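Local structure of telomerase reverse transcriptase (6ZDQ) at residues G98-R109 / D126-F136; Y210-M218 / H447-F456. The protein probably extends telomeres as a reverse transcriptase, copying a template within the telomerase RNA to add simple sequence repeats to chromosome ends. All coordinates share one frame; numbering follows the deposited sequence.

From the N terminus the chain first reaches contact 1, where helix 99-115 meets 126-136 after only 16 intervening residues; this closes a short local loop within the telomerase RNA-binding region, on the side that holds the RNA. The chain then runs through helix 148-177 and into helix 196-214, whose last turn opens contact 2. There 210-218 meets 447-456, some 228 residues later, closing a long loop that joins the end of helix 196-214 to a strand of the reverse transcriptase region. The two loops follow in series, neither enclosing nor crossing the other. The centres of contact 1 and contact 2 are about 51 Å apart. The nearest atoms of contact 1 and contact 2 are about 35 Å apart, so the two do not touch.

Contact 1. Residues G98-R109 / D126-F136; sequences GGVSNKKIIKDR and DLFRGIRLKDF. With nucleotides of chain B.
Asn102 on helix 99-109 grips the backbone of Arg132 with both ends of its amide: OD1 accepts from Arg132 N at 3.0 Å, and ND2 donates to Arg132 O at 2.9 Å, close to the amide plane. This pairing satisfies the peptide N-H and C=O of one residue in a loop without regular structure. At the far end, Arg109 NH1 donates to Arg129 O (2.8 Å, 167°) and to Leu127 O (3.0 Å). Both acceptors lie in the guanidinium plane, but Leu127 O is approached from above its carbonyl plane; the bend at chi2 (-64°) turns the chain back to reach them. Between these polar ends Ile131 packs on the helix, its CD1 3.8 Å from Ile106 CG1 and its CG1 4.1 Å from Ile105 CG2. Past Asn102, where the helix starts, Gly98 CA sits over the Phe136 ring face in a CH-pi contact. Three loop N-H groups bond the RNA: Gly130 N to A58 O2', Leu133 N to U59 O3' and Lys134 N to G60 OP1, all of chain B. Asp126 bridges Arg129 and also Arg572. The loop lies between helix 99-115 and helix 148-177, where Ile131 meets Leu162, while Ile106 leans on Trp97 of helix 94-97.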
# COMPACT_ATOMS: atom_id res chain seq x y z
N GLY A 98 -29.82 -19.45 10.21
CA GLY A 98 -29.91 -20.77 9.63
C GLY A 98 -29.72 -21.90 10.63
O GLY A 98 -29.11 -22.92 10.29
N GLY A 99 -30.22 -21.74 11.85
CA GLY A 99 -30.12 -22.78 12.85
C GLY A 99 -28.88 -22.65 13.72
O GLY A 99 -28.03 -21.78 13.55
N VAL A 100 -28.79 -23.57 14.68
CA VAL A 100 -27.71 -23.53 15.67
C VAL A 100 -26.36 -23.80 15.01
O VAL A 100 -25.40 -23.06 15.21
CB VAL A 100 -27.99 -24.52 16.81
CG1 VAL A 100 -26.83 -24.53 17.80
CG2 VAL A 100 -29.30 -24.18 17.50
N SER A 101 -26.28 -24.88 14.23
CA SER A 101 -24.99 -25.29 13.66
C SER A 101 -24.43 -24.23 12.71
O SER A 101 -23.23 -23.93 12.75
CB SER A 101 -25.14 -26.63 12.94
OG SER A 101 -26.15 -26.57 11.95
N ASN A 102 -25.28 -23.66 11.84
CA ASN A 102 -24.80 -22.62 10.94
C ASN A 102 -24.43 -21.34 11.68
O ASN A 102 -23.52 -20.62 11.25
CB ASN A 102 -25.86 -22.31 9.87
CG ASN A 102 -26.04 -23.45 8.88
OD1 ASN A 102 -25.20 -24.34 8.78
ND2 ASN A 102 -27.13 -23.41 8.13
N LYS A 103 -25.12 -21.04 12.78
CA LYS A 103 -24.82 -19.83 13.55
C LYS A 103 -23.39 -19.85 14.06
O LYS A 103 -22.72 -18.81 14.09
CB LYS A 103 -25.81 -19.68 14.70
CG LYS A 103 -25.64 -18.40 15.51
CD LYS A 103 -26.70 -18.28 16.60
CE LYS A 103 -26.52 -17.00 17.40
NZ LYS A 103 -27.54 -16.86 18.48
N LYS A 104 -22.91 -21.01 14.50
CA LYS A 104 -21.52 -21.12 14.94
C LYS A 104 -20.56 -20.88 13.79
O LYS A 104 -19.56 -20.16 13.94
CB LYS A 104 -21.27 -22.49 15.57
CG LYS A 104 -22.32 -22.88 16.60
CD LYS A 104 -21.99 -24.21 17.26
CE LYS A 104 -23.11 -24.64 18.18
NZ LYS A 104 -23.45 -23.59 19.18
N ILE A 105 -20.84 -21.48 12.63
CA ILE A 105 -19.97 -21.31 11.47
C ILE A 105 -19.98 -19.86 11.00
O ILE A 105 -18.93 -19.27 10.72
CB ILE A 105 -20.38 -22.27 10.34
CG1 ILE A 105 -20.23 -23.72 10.80
CG2 ILE A 105 -19.55 -22.02 9.10
CD1 ILE A 105 -20.70 -24.73 9.78
N ILE A 106 -21.17 -19.27 10.90
CA ILE A 106 -21.28 -17.90 10.40
C ILE A 106 -20.57 -16.93 11.33
O ILE A 106 -19.88 -16.00 10.89
CB ILE A 106 -22.76 -17.52 10.18
CG1 ILE A 106 -23.35 -18.34 9.04
CG2 ILE A 106 -22.89 -16.03 9.88
CD1 ILE A 106 -24.79 -17.99 8.72
N LYS A 107 -20.72 -17.12 12.65
CA LYS A 107 -20.01 -16.27 13.60
C LYS A 107 -18.50 -16.42 13.46
O LYS A 107 -17.76 -15.43 13.57
CB LYS A 107 -20.46 -16.58 15.03
CG LYS A 107 -21.79 -15.94 15.41
CD LYS A 107 -22.03 -16.04 16.90
CE LYS A 107 -23.28 -15.26 17.31
NZ LYS A 107 -23.49 -15.26 18.79
N ASP A 108 -18.03 -17.65 13.23
CA ASP A 108 -16.60 -17.85 13.01
C ASP A 108 -16.11 -17.13 11.76
O ASP A 108 -14.99 -16.62 11.73
CB ASP A 108 -16.28 -19.35 12.92
CG ASP A 108 -16.36 -20.04 14.26
OD1 ASP A 108 -16.17 -19.36 15.29
OD2 ASP A 108 -16.60 -21.26 14.28
N ARG A 109 -16.95 -17.08 10.72
CA ARG A 109 -16.55 -16.40 9.49
C ARG A 109 -16.58 -14.88 9.63
O ARG A 109 -15.86 -14.19 8.90
CB ARG A 109 -17.45 -16.84 8.33
CG ARG A 109 -17.48 -18.34 8.12
CD ARG A 109 -16.12 -18.89 7.71
NE ARG A 109 -15.97 -20.30 8.08
CZ ARG A 109 -16.53 -21.31 7.42
NH1 ARG A 109 -17.30 -21.08 6.37
NH2 ARG A 109 -16.34 -22.56 7.83
N ASP A 126 -14.82 -19.78 -0.08
CA ASP A 126 -14.18 -20.13 1.19
C ASP A 126 -14.98 -19.61 2.37
O ASP A 126 -15.21 -20.33 3.35
CB ASP A 126 -12.76 -19.57 1.23
CG ASP A 126 -11.87 -20.16 0.16
OD1 ASP A 126 -12.08 -21.33 -0.21
OD2 ASP A 126 -10.96 -19.44 -0.32
N LEU A 127 -15.41 -18.35 2.31
CA LEU A 127 -16.08 -17.72 3.44
C LEU A 127 -17.42 -18.37 3.75
O LEU A 127 -17.81 -18.47 4.92
CB LEU A 127 -16.27 -16.23 3.17
CG LEU A 127 -16.65 -15.35 4.36
CD1 LEU A 127 -15.55 -15.40 5.42
CD2 LEU A 127 -16.91 -13.93 3.91
N PHE A 128 -18.14 -18.83 2.73
CA PHE A 128 -19.49 -19.35 2.90
C PHE A 128 -19.56 -20.87 2.73
O PHE A 128 -20.59 -21.41 2.33
CB PHE A 128 -20.45 -18.66 1.93
CG PHE A 128 -20.51 -17.18 2.10
CD1 PHE A 128 -20.23 -16.59 3.33
CD2 PHE A 128 -20.85 -16.35 1.04
CE1 PHE A 128 -20.28 -15.23 3.49
CE2 PHE A 128 -20.90 -14.98 1.20
CZ PHE A 128 -20.62 -14.42 2.43
N ARG A 129 -18.47 -21.56 3.03
CA ARG A 129 -18.42 -23.01 2.88
C ARG A 129 -18.85 -23.71 4.16
O ARG A 129 -18.77 -23.15 5.27
CB ARG A 129 -17.01 -23.46 2.48
CG ARG A 129 -16.02 -23.54 3.64
CD ARG A 129 -14.60 -23.83 3.15
NE ARG A 129 -14.55 -24.89 2.14
CZ ARG A 129 -14.28 -24.69 0.86
NH1 ARG A 129 -14.02 -23.47 0.41
NH2 ARG A 129 -14.25 -25.71 0.01
N GLY A 130 -19.33 -24.94 4.01
CA GLY A 130 -19.75 -25.74 5.13
C GLY A 130 -21.05 -25.34 5.78
O GLY A 130 -21.38 -25.85 6.85
N ILE A 131 -21.81 -24.44 5.16
CA ILE A 131 -23.09 -23.99 5.71
C ILE A 131 -24.20 -24.85 5.14
O ILE A 131 -24.34 -24.99 3.91
CB ILE A 131 -23.32 -22.50 5.39
CG1 ILE A 131 -22.29 -21.63 6.13
CG2 ILE A 131 -24.73 -22.09 5.76
CD1 ILE A 131 -22.44 -20.16 5.86
N ARG A 132 -25.00 -25.44 6.02
CA ARG A 132 -26.08 -26.33 5.61
C ARG A 132 -27.21 -25.52 4.98
O ARG A 132 -27.86 -24.72 5.65
CB ARG A 132 -26.58 -27.13 6.80
CG ARG A 132 -25.57 -28.10 7.39
CD ARG A 132 -25.10 -29.11 6.36
NE ARG A 132 -24.47 -30.27 6.98
CZ ARG A 132 -23.19 -30.32 7.35
NH1 ARG A 132 -22.40 -29.27 7.16
NH2 ARG A 132 -22.70 -31.42 7.90
N LEU A 133 -27.43 -25.72 3.68
CA LEU A 133 -28.54 -25.05 3.00
C LEU A 133 -29.89 -25.54 3.50
O LEU A 133 -30.86 -24.78 3.51
CB LEU A 133 -28.42 -25.25 1.49
CG LEU A 133 -29.53 -24.66 0.62
CD1 LEU A 133 -29.02 -23.46 -0.17
CD2 LEU A 133 -30.11 -25.72 -0.31
N LYS A 134 -29.98 -26.82 3.89
CA LYS A 134 -31.25 -27.38 4.33
C LYS A 134 -31.83 -26.64 5.53
O LYS A 134 -33.05 -26.51 5.65
CB LYS A 134 -31.08 -28.87 4.67
CG LYS A 134 -30.00 -29.14 5.71
CD LYS A 134 -30.19 -30.48 6.40
CE LYS A 134 -29.18 -30.66 7.52
NZ LYS A 134 -29.42 -31.89 8.32
N ASP A 135 -30.97 -26.15 6.43
CA ASP A 135 -31.43 -25.51 7.65
C ASP A 135 -32.07 -24.14 7.41
O ASP A 135 -32.71 -23.61 8.32
CB ASP A 135 -30.26 -25.36 8.63
CG ASP A 135 -29.65 -26.69 9.02
OD1 ASP A 135 -30.15 -27.73 8.55
OD2 ASP A 135 -28.68 -26.70 9.80
N PHE A 136 -31.91 -23.57 6.22
CA PHE A 136 -32.55 -22.30 5.88
C PHE A 136 -33.92 -22.60 5.30
O PHE A 136 -34.07 -22.86 4.10
CB PHE A 136 -31.69 -21.49 4.91
CG PHE A 136 -30.50 -20.85 5.55
CD1 PHE A 136 -29.32 -21.55 5.71
CD2 PHE A 136 -30.55 -19.53 5.96
CE1 PHE A 136 -28.21 -20.96 6.29
CE2 PHE A 136 -29.44 -18.93 6.54
CZ PHE A 136 -28.28 -19.64 6.70
P U B 59 -20.75 -29.36 3.52
OP1 U B 59 -20.99 -29.07 4.95
OP2 U B 59 -20.44 -30.74 3.09
O5' U B 59 -22.02 -28.86 2.69
C5' U B 59 -22.48 -27.52 2.81
C4' U B 59 -23.42 -27.16 1.69
O4' U B 59 -22.72 -27.18 0.42
C3' U B 59 -24.59 -28.11 1.46
O3' U B 59 -25.65 -27.92 2.38
C2' U B 59 -24.97 -27.83 0.02
O2' U B 59 -25.71 -26.62 -0.08
C1' U B 59 -23.59 -27.60 -0.61
N1 U B 59 -23.05 -28.84 -1.22
C2 U B 59 -23.48 -29.17 -2.49
O2 U B 59 -24.26 -28.49 -3.13
N3 U B 59 -22.95 -30.34 -3.00
C4 U B 59 -22.06 -31.18 -2.37
O4 U B 59 -21.67 -32.20 -2.96
C5 U B 59 -21.67 -30.78 -1.06
C6 U B 59 -22.17 -29.65 -0.54
P G B 60 -26.59 -29.15 2.79
OP1 G B 60 -27.57 -28.66 3.80
OP2 G B 60 -25.74 -30.32 3.11
O5' G B 60 -27.40 -29.47 1.46
C5' G B 60 -27.76 -30.80 1.12
C4' G B 60 -28.21 -30.89 -0.31
O4' G B 60 -27.09 -30.64 -1.21
C3' G B 60 -28.75 -32.24 -0.76
O3' G B 60 -30.08 -32.46 -0.37
C2' G B 60 -28.56 -32.17 -2.27
O2' G B 60 -29.57 -31.38 -2.87
C1' G B 60 -27.23 -31.42 -2.37
N9 G B 60 -26.08 -32.34 -2.46
C8 G B 60 -25.10 -32.54 -1.51
N7 G B 60 -24.21 -33.42 -1.88
C5 G B 60 -24.62 -33.83 -3.14
C6 G B 60 -24.04 -34.76 -4.04
O6 G B 60 -23.02 -35.45 -3.90
N1 G B 60 -24.78 -34.86 -5.22
C2 G B 60 -25.92 -34.15 -5.49
N2 G B 60 -26.49 -34.39 -6.68
N3 G B 60 -26.47 -33.28 -4.67
C4 G B 60 -25.77 -33.16 -3.52
P A B 58 -16.04 -31.90 1.78
OP1 A B 58 -15.79 -32.06 3.23
OP2 A B 58 -16.65 -33.01 1.01
O5' A B 58 -16.95 -30.61 1.57
C5' A B 58 -16.61 -29.38 2.20
C4' A B 58 -17.50 -28.26 1.72
O4' A B 58 -17.22 -27.97 0.33
C3' A B 58 -18.99 -28.54 1.75
O3' A B 58 -19.57 -28.38 3.03
C2' A B 58 -19.53 -27.56 0.71
O2' A B 58 -19.61 -26.25 1.26
C1' A B 58 -18.41 -27.57 -0.33
N9 A B 58 -18.68 -28.53 -1.42
C8 A B 58 -18.23 -29.82 -1.54
N7 A B 58 -18.65 -30.42 -2.63
C5 A B 58 -19.43 -29.46 -3.26
C6 A B 58 -20.15 -29.48 -4.46
N6 A B 58 -20.22 -30.53 -5.27
N1 A B 58 -20.82 -28.35 -4.81
C2 A B 58 -20.76 -27.30 -3.99
N3 A B 58 -20.11 -27.16 -2.83
C4 A B 58 -19.46 -28.29 -2.52

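Contact 2. Residues Y210-M218 / H447-F456; sequences YAKNNLVKM and HLYKRKRGVF
Leu215 pairs with Arg451, Val216 with Lys450 and Lys217 with Tyr449 where the chain leaves helix 196-214, all antiparallel. The outer two are non-hydrogen-bonded pairs; the middle one is hydrogen-bonded, with Val216 N to Lys450 O at 2.6 Å and Lys450 N to Val216 O at 2.8 Å. Lys452 N to Asn214 O and Met218 N to Leu448 O extend the pairing at its two ends. The tight part is Leu215, Tyr449 and Phe456: the Leu215 methyls part, CD1 reaching Tyr449 CB at 3.9 Å and CD2 meeting Phe456 CE1 at 4.0 Å. Arg451 CD lies over the Phe456 ring face; its guanidinium, whose exact placement is doubtful, has Asp343 O as partner. Asn214 ND2 turns back to Tyr210 O (3.1 Å, 169°), so this carbonyl receives three N-H groups at the helix end. On the other face Met218 SD packs 3.6 Å from Lys450 CD, and Val216 CG2 rests on Lys452 CB. Looseness is confined to two exposed lysine ends. Lys217 CB lies 3.6 Å from Tyr449 CE2, but its extended chain carries NZ outward to a weak bond with His447 ND1; Lys452 NZ bonds Lys212 O weakly. Strand 215-217 is thereby the outer strand of a mixed five-stranded sheet, hydrogen-bonded alongside strand 446-451 as an antiparallel edge strand, and joins helix 196-214 to the reverse transcriptase region.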
# COMPACT_ATOMS: atom_id res chain seq x y z
N TYR A 210 -3.81 22.50 11.18
CA TYR A 210 -3.08 22.35 9.93
C TYR A 210 -3.41 23.48 8.96
O TYR A 210 -2.52 24.02 8.29
CB TYR A 210 -3.40 20.99 9.31
CG TYR A 210 -2.73 20.70 7.99
CD1 TYR A 210 -1.42 20.24 7.94
CD2 TYR A 210 -3.41 20.87 6.79
CE1 TYR A 210 -0.80 19.97 6.73
CE2 TYR A 210 -2.80 20.61 5.58
CZ TYR A 210 -1.50 20.16 5.56
OH TYR A 210 -0.89 19.89 4.35
N ALA A 211 -4.69 23.85 8.86
CA ALA A 211 -5.11 24.88 7.91
C ALA A 211 -4.49 26.23 8.22
O ALA A 211 -4.33 27.06 7.32
CB ALA A 211 -6.63 24.98 7.88
N LYS A 212 -4.14 26.48 9.49
CA LYS A 212 -3.55 27.77 9.85
C LYS A 212 -2.23 28.00 9.13
O LYS A 212 -1.94 29.12 8.69
CB LYS A 212 -3.36 27.84 11.37
CG LYS A 212 -4.65 27.90 12.17
CD LYS A 212 -4.39 27.68 13.65
CE LYS A 212 -3.34 28.64 14.19
NZ LYS A 212 -2.97 28.34 15.60
N ASN A 213 -1.41 26.96 9.00
CA ASN A 213 -0.08 27.09 8.43
C ASN A 213 -0.00 26.70 6.96
O ASN A 213 0.84 27.24 6.23
CB ASN A 213 0.92 26.24 9.22
CG ASN A 213 0.79 26.42 10.71
OD1 ASN A 213 -0.00 25.73 11.37
ND2 ASN A 213 1.56 27.34 11.27
N ASN A 214 -0.86 25.79 6.50
CA ASN A 214 -0.74 25.24 5.15
C ASN A 214 -1.86 25.65 4.21
O ASN A 214 -1.63 25.69 3.00
CB ASN A 214 -0.70 23.71 5.21
CG ASN A 214 0.49 23.19 6.01
OD1 ASN A 214 1.56 22.93 5.45
ND2 ASN A 214 0.30 23.04 7.31
N LEU A 215 -3.05 25.96 4.71
CA LEU A 215 -4.21 26.16 3.86
C LEU A 215 -4.67 27.61 3.90
O LEU A 215 -4.25 28.41 4.74
CB LEU A 215 -5.36 25.24 4.28
CG LEU A 215 -5.04 23.74 4.26
CD1 LEU A 215 -6.27 22.93 4.66
CD2 LEU A 215 -4.55 23.32 2.88
N VAL A 216 -5.55 27.94 2.96
CA VAL A 216 -6.20 29.25 2.88
C VAL A 216 -7.66 29.00 2.52
O VAL A 216 -7.96 28.40 1.49
CB VAL A 216 -5.55 30.18 1.85
CG1 VAL A 216 -6.41 31.41 1.63
CG2 VAL A 216 -4.15 30.59 2.31
N LYS A 217 -8.57 29.46 3.38
CA LYS A 217 -9.99 29.22 3.16
C LYS A 217 -10.49 29.99 1.95
O LYS A 217 -10.08 31.13 1.70
CB LYS A 217 -10.79 29.61 4.41
CG LYS A 217 -12.22 29.09 4.41
CD LYS A 217 -12.90 29.34 5.75
CE LYS A 217 -14.30 28.74 5.78
NZ LYS A 217 -14.94 28.92 7.11
N MET A 218 -11.38 29.36 1.18
CA MET A 218 -11.92 29.92 -0.04
C MET A 218 -13.39 30.29 0.12
O MET A 218 -14.11 29.65 0.89
CB MET A 218 -11.78 28.93 -1.21
CG MET A 218 -10.36 28.66 -1.66
SD MET A 218 -9.65 29.99 -2.66
CE MET A 218 -8.76 30.93 -1.42
N HIS A 447 -16.27 23.12 3.51
CA HIS A 447 -15.32 24.23 3.60
C HIS A 447 -14.19 23.96 2.61
O HIS A 447 -13.40 23.03 2.81
CB HIS A 447 -14.79 24.38 5.02
CG HIS A 447 -15.85 24.70 6.04
ND1 HIS A 447 -16.16 25.98 6.41
CD2 HIS A 447 -16.65 23.89 6.77
CE1 HIS A 447 -17.12 25.95 7.32
NE2 HIS A 447 -17.43 24.69 7.55
N LEU A 448 -14.13 24.76 1.56
CA LEU A 448 -13.14 24.58 0.51
C LEU A 448 -11.89 25.40 0.82
O LEU A 448 -11.98 26.59 1.14
CB LEU A 448 -13.71 24.99 -0.85
CG LEU A 448 -15.00 24.27 -1.25
CD1 LEU A 448 -15.53 24.79 -2.58
CD2 LEU A 448 -14.76 22.77 -1.32
N TYR A 449 -10.73 24.75 0.74
CA TYR A 449 -9.45 25.37 1.06
C TYR A 449 -8.48 25.24 -0.10
O TYR A 449 -8.33 24.15 -0.66
CB TYR A 449 -8.83 24.75 2.32
CG TYR A 449 -9.58 25.03 3.60
CD1 TYR A 449 -10.65 24.23 3.99
CD2 TYR A 449 -9.20 26.07 4.43
CE1 TYR A 449 -11.33 24.48 5.17
CE2 TYR A 449 -9.88 26.33 5.60
CZ TYR A 449 -10.94 25.53 5.97
OH TYR A 449 -11.62 25.79 7.14
N LYS A 450 -7.83 26.34 -0.46
CA LYS A 450 -6.65 26.29 -1.30
C LYS A 450 -5.41 26.25 -0.42
O LYS A 450 -5.46 26.52 0.79
CB LYS A 450 -6.60 27.48 -2.25
CG LYS A 450 -7.40 27.30 -3.53
CD LYS A 450 -7.08 28.37 -4.55
CE LYS A 450 -7.84 28.14 -5.85
NZ LYS A 450 -7.57 29.21 -6.85
N ARG A 451 -4.28 25.89 -1.02
CA ARG A 451 -3.06 25.66 -0.26
C ARG A 451 -2.12 26.86 -0.36
O ARG A 451 -1.92 27.43 -1.43
CB ARG A 451 -2.34 24.40 -0.74
CG ARG A 451 -1.67 23.66 0.40
CD ARG A 451 -1.32 22.24 0.03
NE ARG A 451 -0.91 21.46 1.19
CZ ARG A 451 0.27 21.57 1.81
NH1 ARG A 451 1.16 22.45 1.38
NH2 ARG A 451 0.54 20.81 2.86
N LYS A 452 -1.55 27.23 0.79
CA LYS A 452 -0.59 28.31 0.90
C LYS A 452 0.85 27.83 0.79
O LYS A 452 1.77 28.65 0.80
CB LYS A 452 -0.80 29.04 2.24
CG LYS A 452 -0.20 30.43 2.34
CD LYS A 452 -0.54 31.07 3.69
CE LYS A 452 -0.14 30.16 4.84
NZ LYS A 452 -0.51 30.76 6.16
N ARG A 453 1.07 26.52 0.67
CA ARG A 453 2.41 25.94 0.59
C ARG A 453 2.38 24.80 -0.43
O ARG A 453 1.47 24.70 -1.25
CB ARG A 453 2.90 25.48 1.96
CG ARG A 453 3.31 26.61 2.89
CD ARG A 453 4.39 26.16 3.87
NE ARG A 453 3.89 25.22 4.86
CZ ARG A 453 3.52 25.56 6.09
NH1 ARG A 453 3.59 26.82 6.48
NH2 ARG A 453 3.09 24.63 6.94
N GLY A 454 3.40 23.94 -0.36
CA GLY A 454 3.63 22.92 -1.37
C GLY A 454 2.49 21.96 -1.61
O GLY A 454 1.49 21.97 -0.90
N VAL A 455 2.66 21.08 -2.61
CA VAL A 455 1.53 20.34 -3.16
C VAL A 455 0.93 19.38 -2.13
O VAL A 455 1.54 19.06 -1.10
CB VAL A 455 1.96 19.59 -4.43
CG1 VAL A 455 2.30 20.57 -5.54
CG2 VAL A 455 3.16 18.71 -4.12
N PHE A 456 -0.29 18.93 -2.42
CA PHE A 456 -0.99 17.97 -1.58
C PHE A 456 -0.46 16.57 -1.81
O PHE A 456 -0.25 16.15 -2.95
CB PHE A 456 -2.49 17.98 -1.88
CG PHE A 456 -3.19 19.26 -1.55
CD1 PHE A 456 -3.85 19.41 -0.34
CD2 PHE A 456 -3.24 20.30 -2.47
CE1 PHE A 456 -4.52 20.58 -0.04
CE2 PHE A 456 -3.91 21.47 -2.17
CZ PHE A 456 -4.55 21.61 -0.96